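Local coordinates for protein apical membrane antigen 1 (Babesia divergens, PDB 4APM) that probably takes part in host-cell invasion at the moving junction, here as the extracellular part made of domains I, II and III, at residues 65-70 against 200-205; 23-28 against 51-56; 130-135 against 157-162. All coordinates share one frame; numbering follows the deposited sequence.

Overall arrangement
All three contacts reach one five-stranded antiparallel sheet, ordered 53-54, 202-205, 150-153, 158-161, 111-112. Contacts 1 and 2 meet where the first two strands pair: probable hydrogen bonds join Leu202 O to Gly55 N at 2.8 Å and Tyr204 O to Val53 N at 2.9 Å. Contact 1 also touches contact 3, with Tyr204 CE2 3.5 Å from Leu162 CD1, and their centres lie about 11 Å apart. Contacts 2 and 3 do not touch, their nearest atoms being about 7 Å apart. Contact 3 lies nearest the calcium site of Gly120 and Asp122, yet the side chain of Tyr132 remains about 13 Å from the ion.

Contact 1 of 3, residues 65-70 against 200-205; sequences DFLNRI and AHLYYG
Phe66 meets Leu202 through the rim of its ring: CE1 of Phe66 lies 4.0 Å from Leu202 CD2, and that methyl sits close to the ring plane, at the edge. The two side chains approach from opposite directions and bridge backbones that stay well apart, the nearest CA atoms, those of Leu67 and Leu202, being 10.5 Å from each other. A second, looser meeting joins Phe66 CE2 to Tyr204 CD2 at 4.5 Å. Each of these atoms is near the plane of the other ring, so the two aromatics meet edge to edge without stacking. Leu67 adds its CD1, 4.4 Å from the same Leu202 CD2. The contact is wholly apolar and modest, burying 138 Å² in all.

Within 65-70, Leu67 turns its other methyl, CD2, over the centre of the Phe66 ring, 3.7 Å above the plane. Both residues are the central pair of a type I beta turn closed by Asn68 N to Asp65 O at 3.0 Å, and a weak bond from Leu67 N to Asp65 OD2 adds to the turn. Phe66 CG stands between the backbone N and the carbonyl carbon (chi1 75°), which carries the ring from the turn toward the strand.

A glycerol, probably from the crystallisation liquor, lies beside Phe66. The turn belongs to the long loop between strands 56-60 and 111-112. Its Phe66 ring also packs on Val57, Ile58 and Leu60 of strand 56-60 and on Val151 of strand 150-153, which neighbours strand 202-205 in the sheet.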
# COMPACT_ATOMS: atom_id res chain seq x y z
N ASP A 65 15.00 17.30 3.11
CA ASP A 65 14.53 15.95 3.44
C ASP A 65 13.70 15.95 4.73
O ASP A 65 14.09 16.58 5.73
CB ASP A 65 15.69 14.97 3.58
CG ASP A 65 15.21 13.55 3.86
OD1 ASP A 65 14.53 12.96 2.99
OD2 ASP A 65 15.50 13.02 4.94
N PHE A 66 12.52 15.32 4.67
CA PHE A 66 11.57 15.44 5.76
C PHE A 66 12.08 14.83 7.06
O PHE A 66 11.58 15.16 8.12
CB PHE A 66 10.16 14.95 5.40
CG PHE A 66 10.01 13.44 5.33
CD1 PHE A 66 10.88 12.66 4.56
CD2 PHE A 66 8.95 12.81 5.98
CE1 PHE A 66 10.72 11.28 4.50
CE2 PHE A 66 8.77 11.43 5.89
CZ PHE A 66 9.65 10.67 5.15
N LEU A 67 13.13 14.02 6.97
CA LEU A 67 13.72 13.39 8.16
C LEU A 67 14.77 14.26 8.86
O LEU A 67 15.30 13.87 9.92
CB LEU A 67 14.27 11.99 7.85
CG LEU A 67 13.27 10.91 7.36
CD1 LEU A 67 13.86 9.49 7.33
CD2 LEU A 67 11.98 10.93 8.17
N ASN A 68 15.07 15.44 8.31
CA ASN A 68 15.86 16.46 9.06
C ASN A 68 15.08 16.93 10.26
O ASN A 68 13.86 16.96 10.22
CB ASN A 68 16.16 17.67 8.17
CG ASN A 68 17.11 17.33 7.07
OD1 ASN A 68 17.50 16.18 6.93
ND2 ASN A 68 17.46 18.31 6.25
N ARG A 69 15.78 17.35 11.32
CA ARG A 69 15.09 17.89 12.49
C ARG A 69 14.34 19.17 12.15
O ARG A 69 14.81 19.97 11.36
CB ARG A 69 16.07 18.15 13.63
CG ARG A 69 16.92 16.96 13.99
CD ARG A 69 17.57 17.15 15.35
NE ARG A 69 18.45 16.02 15.63
CZ ARG A 69 18.09 14.95 16.33
NH1 ARG A 69 16.89 14.88 16.90
NH2 ARG A 69 18.96 13.97 16.49
N ILE A 70 13.22 19.39 12.82
CA ILE A 70 12.45 20.62 12.65
C ILE A 70 13.24 21.79 13.25
O ILE A 70 12.90 22.95 13.06
CB ILE A 70 11.07 20.47 13.32
CG1 ILE A 70 10.08 21.51 12.81
CG2 ILE A 70 11.19 20.49 14.84
CD1 ILE A 70 8.66 21.25 13.28
N ALA A 200 11.79 3.47 -1.15
CA ALA A 200 10.85 2.39 -0.95
C ALA A 200 11.09 1.73 0.41
O ALA A 200 10.28 0.98 0.90
CB ALA A 200 10.98 1.36 -2.05
N HIS A 201 12.22 2.05 1.01
CA HIS A 201 12.72 1.33 2.18
C HIS A 201 12.30 2.09 3.43
O HIS A 201 12.59 1.67 4.54
CB HIS A 201 14.26 1.20 2.11
CG HIS A 201 15.00 2.53 1.95
ND1 HIS A 201 15.05 3.20 0.78
CD2 HIS A 201 15.69 3.32 2.88
CE1 HIS A 201 15.74 4.36 0.94
NE2 HIS A 201 16.13 4.44 2.23
N LEU A 202 11.64 3.22 3.23
CA LEU A 202 11.05 3.99 4.32
C LEU A 202 9.63 3.53 4.61
O LEU A 202 8.85 3.21 3.69
CB LEU A 202 11.06 5.49 3.98
CG LEU A 202 12.24 6.37 4.42
CD1 LEU A 202 13.61 5.69 4.33
CD2 LEU A 202 12.26 7.71 3.69
N TYR A 203 9.28 3.49 5.90
CA TYR A 203 7.94 3.12 6.35
C TYR A 203 7.37 4.24 7.20
O TYR A 203 7.87 4.49 8.29
CB TYR A 203 8.00 1.87 7.22
CG TYR A 203 8.49 0.64 6.52
CD1 TYR A 203 9.84 0.48 6.21
CD2 TYR A 203 7.60 -0.37 6.20
CE1 TYR A 203 10.27 -0.64 5.57
CE2 TYR A 203 8.02 -1.52 5.59
CZ TYR A 203 9.37 -1.64 5.28
OH TYR A 203 9.78 -2.78 4.65
N TYR A 204 6.34 4.91 6.70
CA TYR A 204 5.59 5.91 7.48
C TYR A 204 4.45 5.20 8.19
O TYR A 204 3.69 4.44 7.58
CB TYR A 204 5.03 6.98 6.55
CG TYR A 204 4.39 8.18 7.25
CD1 TYR A 204 3.08 8.11 7.74
CD2 TYR A 204 5.08 9.38 7.38
CE1 TYR A 204 2.49 9.22 8.35
CE2 TYR A 204 4.51 10.48 8.01
CZ TYR A 204 3.22 10.39 8.50
OH TYR A 204 2.65 11.46 9.11
N GLY A 205 4.27 5.46 9.48
CA GLY A 205 3.15 4.85 10.15
C GLY A 205 2.79 5.55 11.43
O GLY A 205 3.42 6.54 11.82

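Contact 2 of 3, residues 23-28 against 51-56; sequences KSHGSG and CPVMGK
His25 reaches Cys51 with the CD2 edge of its imidazole, CD2 lying 3.0 Å from Cys51 N and 3.4 Å from Cys51 CB. The backbone nitrogen is close to the ring plane, so the imidazole is presented edge-on; the distance to it is short for a carbon-nitrogen pair, and its exact value is doubtful. CG stands anti to the backbone N of His25, and this chi1 of -172° swings the ring across to Cys51. At the far side of the ring, a weak bond from ND1 to Ser27 O, 3.2 Å long, may help to fix the ring's rotation. NE2 comes 4.5 Å from the Val53 methyl CG2, a distant and oblique van der Waals approach.

In Cys51 the sulfur is anti to the carbonyl carbon and beside its own N (chi1 -62°). It thereby comes 3.5 Å from Ser24 O, at the end of the short helix, and 5.1 Å from the centroid of the His25 ring, again obliquely. The same sulfur forms the disulfide with Cys217. The hydroxyl of Ser24 turns back to the chain just before the helix, bonding to the carbonyl oxygens of Lys18 and Asp20. Just after His25 the helical backbone ends at Gly26, whose positive phi (83°) is readily taken by glycine, and beyond it Ser27 O faces the imidazole.

The contact thus ties the C-terminal end of helix 21-24 to the approach to strand 53-54, an outermost strand of its sheet. A backbone hydrogen bond between His25 and Lys50 reinforces the junction. Further on, strand 202-205 is the neighbouring strand of the sheet, and Val53 packs on Phe257 of helix 249-257.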
# COMPACT_ATOMS: atom_id res chain seq x y z
N LYS A 23 -10.47 -2.62 6.70
CA LYS A 23 -10.26 -3.47 7.89
C LYS A 23 -8.81 -3.56 8.35
O LYS A 23 -8.55 -3.46 9.52
CB LYS A 23 -10.77 -4.89 7.68
CG LYS A 23 -12.23 -5.03 7.29
CD LYS A 23 -12.62 -6.49 7.48
CE LYS A 23 -13.77 -6.91 6.59
NZ LYS A 23 -15.04 -6.21 6.91
N SER A 24 -7.89 -3.91 7.44
CA SER A 24 -6.49 -4.18 7.83
C SER A 24 -5.70 -2.92 8.19
O SER A 24 -4.82 -2.97 9.05
CB SER A 24 -5.78 -4.91 6.72
OG SER A 24 -5.79 -4.14 5.54
N HIS A 25 -6.05 -1.79 7.57
CA HIS A 25 -5.44 -0.50 7.89
C HIS A 25 -6.41 0.43 8.64
O HIS A 25 -6.09 0.93 9.71
CB HIS A 25 -4.94 0.15 6.59
CG HIS A 25 -4.12 1.38 6.80
ND1 HIS A 25 -4.50 2.59 6.31
CD2 HIS A 25 -2.94 1.58 7.49
CE1 HIS A 25 -3.58 3.51 6.65
NE2 HIS A 25 -2.62 2.89 7.37
N GLY A 26 -7.57 0.70 8.05
CA GLY A 26 -8.69 1.34 8.77
C GLY A 26 -8.60 2.86 8.86
O GLY A 26 -9.44 3.49 9.48
N SER A 27 -7.62 3.46 8.20
CA SER A 27 -7.49 4.91 8.22
C SER A 27 -6.97 5.39 6.85
O SER A 27 -6.92 4.61 5.88
CB SER A 27 -6.58 5.34 9.37
OG SER A 27 -6.48 6.74 9.42
N GLY A 28 -6.62 6.67 6.76
CA GLY A 28 -6.17 7.23 5.50
C GLY A 28 -4.75 6.76 5.21
O GLY A 28 -4.06 6.33 6.12
N CYS A 51 -1.47 -0.35 9.17
CA CYS A 51 -0.40 -0.75 8.30
C CYS A 51 0.64 0.38 8.15
O CYS A 51 0.28 1.55 8.01
CB CYS A 51 -0.95 -1.08 6.93
SG CYS A 51 -2.10 -2.47 6.94
N PRO A 52 1.93 0.03 8.19
CA PRO A 52 2.93 0.98 7.74
C PRO A 52 2.79 1.17 6.22
O PRO A 52 2.19 0.32 5.55
CB PRO A 52 4.26 0.28 8.07
CG PRO A 52 3.91 -1.21 8.21
CD PRO A 52 2.42 -1.37 8.07
N VAL A 53 3.21 2.33 5.72
CA VAL A 53 3.08 2.67 4.31
C VAL A 53 4.50 2.80 3.69
O VAL A 53 5.25 3.72 4.02
CB VAL A 53 2.32 4.01 4.16
CG1 VAL A 53 2.10 4.35 2.70
CG2 VAL A 53 0.97 3.95 4.90
N MET A 54 4.89 1.84 2.85
CA MET A 54 6.25 1.85 2.30
C MET A 54 6.40 2.99 1.28
O MET A 54 5.48 3.29 0.51
CB MET A 54 6.59 0.52 1.64
CG MET A 54 6.65 -0.65 2.59
SD MET A 54 7.07 -2.17 1.72
CE MET A 54 8.86 -2.04 1.55
N GLY A 55 7.56 3.64 1.29
CA GLY A 55 7.83 4.65 0.29
C GLY A 55 7.12 5.97 0.49
O GLY A 55 7.25 6.87 -0.35
N LYS A 56 6.35 6.12 1.57
CA LYS A 56 5.71 7.41 1.81
C LYS A 56 6.72 8.39 2.36
O LYS A 56 7.28 8.16 3.44
CB LYS A 56 4.52 7.30 2.77
CG LYS A 56 3.94 8.64 3.20
CD LYS A 56 2.57 8.46 3.85
CE LYS A 56 2.12 9.71 4.59
NZ LYS A 56 0.68 9.54 4.99

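Contact 3 of 3, residues 130-135 against 157-162; sequences AEYAGN and EMCHIL
The phenol ring of Tyr132 meets Ile161 and Cys159 along its CD2 side, and both approach at a slant, neither squarely over a face nor edge-on. CD2 of Tyr132 lies 3.9 Å from Ile161 CD1 and 4.1 Å from Cys159 SG. The sulfur stands 5.4 Å from the ring centroid, 68° off its normal, which makes this an oblique cysteine sulfur-aromatic contact.

A helix laid on an antiparallel sheet and stapled to it by a disulfide is consistent with the PAN fold, the clan to which this family is assigned. Here helix 125-134 packs on strand 158-161; their local axes come within 9.2 Å and run at 34° to each other. Cys159 is bonded to Cys129, which lies on the same helix, so the covalent link sits next to the Tyr132 packing.

Tyr132 CG is anti to the backbone N (chi1 176°), which swings the ring off the helix toward the strand. At its far end the hydroxyl bonds to Leu108 O, holding the ring by its polar tip, while Val111 and Leu116 pack against the side chain. The hydrogen bond from Gly134 N to Ala130 O spans the turn that bears Tyr132 and Ala133. Beside the phenol, Ile161 extends CD1 into the angle between these two residues, and the methyl CB of Ala133 touches that atom at 3.8 Å.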
# COMPACT_ATOMS: atom_id res chain seq x y z
N ALA A 130 7.14 1.49 15.89
CA ALA A 130 5.75 1.91 16.12
C ALA A 130 5.44 1.91 17.62
O ALA A 130 4.83 2.84 18.13
CB ALA A 130 4.77 0.99 15.39
N GLU A 131 5.88 0.86 18.30
CA GLU A 131 5.68 0.74 19.75
C GLU A 131 6.48 1.83 20.47
O GLU A 131 6.02 2.45 21.42
CB GLU A 131 6.12 -0.66 20.22
CG GLU A 131 5.84 -0.97 21.69
CD GLU A 131 6.19 -2.40 22.06
OE1 GLU A 131 6.45 -3.20 21.15
OE2 GLU A 131 6.20 -2.73 23.27
N TYR A 132 7.64 2.14 19.95
CA TYR A 132 8.45 3.16 20.56
C TYR A 132 7.75 4.53 20.42
O TYR A 132 7.69 5.31 21.37
CB TYR A 132 9.83 3.16 19.92
CG TYR A 132 10.73 4.25 20.43
CD1 TYR A 132 11.22 4.21 21.73
CD2 TYR A 132 11.13 5.29 19.60
CE1 TYR A 132 12.06 5.21 22.20
CE2 TYR A 132 11.96 6.28 20.06
CZ TYR A 132 12.44 6.22 21.36
OH TYR A 132 13.28 7.21 21.84
N ALA A 133 7.23 4.82 19.23
CA ALA A 133 6.44 6.03 19.02
C ALA A 133 5.24 6.05 20.00
O ALA A 133 4.88 7.11 20.54
CB ALA A 133 5.96 6.11 17.57
N GLY A 134 4.66 4.87 20.26
CA GLY A 134 3.54 4.74 21.20
C GLY A 134 3.84 4.98 22.68
O GLY A 134 2.91 5.19 23.46
N ASN A 135 5.12 4.97 23.05
CA ASN A 135 5.56 5.22 24.42
C ASN A 135 6.12 6.63 24.67
O ASN A 135 6.76 6.86 25.71
CB ASN A 135 6.70 4.25 24.78
CG ASN A 135 6.21 2.83 24.98
OD1 ASN A 135 5.04 2.60 25.28
ND2 ASN A 135 7.10 1.88 24.80
N GLU A 157 18.51 1.44 9.04
CA GLU A 157 17.95 0.87 10.28
C GLU A 157 17.82 1.88 11.41
O GLU A 157 18.34 1.68 12.50
CB GLU A 157 18.74 -0.35 10.73
CG GLU A 157 18.64 -1.52 9.77
CD GLU A 157 19.51 -2.70 10.18
OE1 GLU A 157 20.36 -2.54 11.07
OE2 GLU A 157 19.35 -3.79 9.60
N MET A 158 17.10 2.97 11.14
CA MET A 158 16.94 4.05 12.07
C MET A 158 15.47 4.39 12.16
O MET A 158 14.75 4.38 11.15
CB MET A 158 17.72 5.28 11.59
CG MET A 158 19.24 5.13 11.62
SD MET A 158 19.94 5.04 13.30
CE MET A 158 19.59 6.67 13.95
N CYS A 159 15.03 4.66 13.39
CA CYS A 159 13.66 4.96 13.71
C CYS A 159 13.52 6.46 13.98
O CYS A 159 14.12 6.97 14.91
CB CYS A 159 13.25 4.14 14.96
SG CYS A 159 11.58 4.45 15.59
N HIS A 160 12.73 7.15 13.16
CA HIS A 160 12.49 8.57 13.33
C HIS A 160 11.12 8.87 13.88
O HIS A 160 10.10 8.38 13.37
CB HIS A 160 12.66 9.30 12.00
CG HIS A 160 14.00 9.09 11.36
ND1 HIS A 160 14.99 10.00 11.44
CD2 HIS A 160 14.50 8.02 10.63
CE1 HIS A 160 16.07 9.54 10.78
NE2 HIS A 160 15.77 8.33 10.29
N ILE A 161 11.07 9.71 14.89
CA ILE A 161 9.79 10.21 15.35
C ILE A 161 9.59 11.59 14.75
O ILE A 161 10.50 12.43 14.77
CB ILE A 161 9.72 10.23 16.89
CG1 ILE A 161 10.20 8.89 17.47
CG2 ILE A 161 8.31 10.58 17.37
CD1 ILE A 161 9.39 7.67 17.04
N LEU A 162 8.41 11.80 14.18
CA LEU A 162 8.07 13.06 13.58
C LEU A 162 7.49 13.94 14.67
O LEU A 162 6.89 13.44 15.62
CB LEU A 162 7.08 12.86 12.43
CG LEU A 162 7.68 12.02 11.29
CD1 LEU A 162 6.86 12.04 10.02
CD2 LEU A 162 9.08 12.50 11.00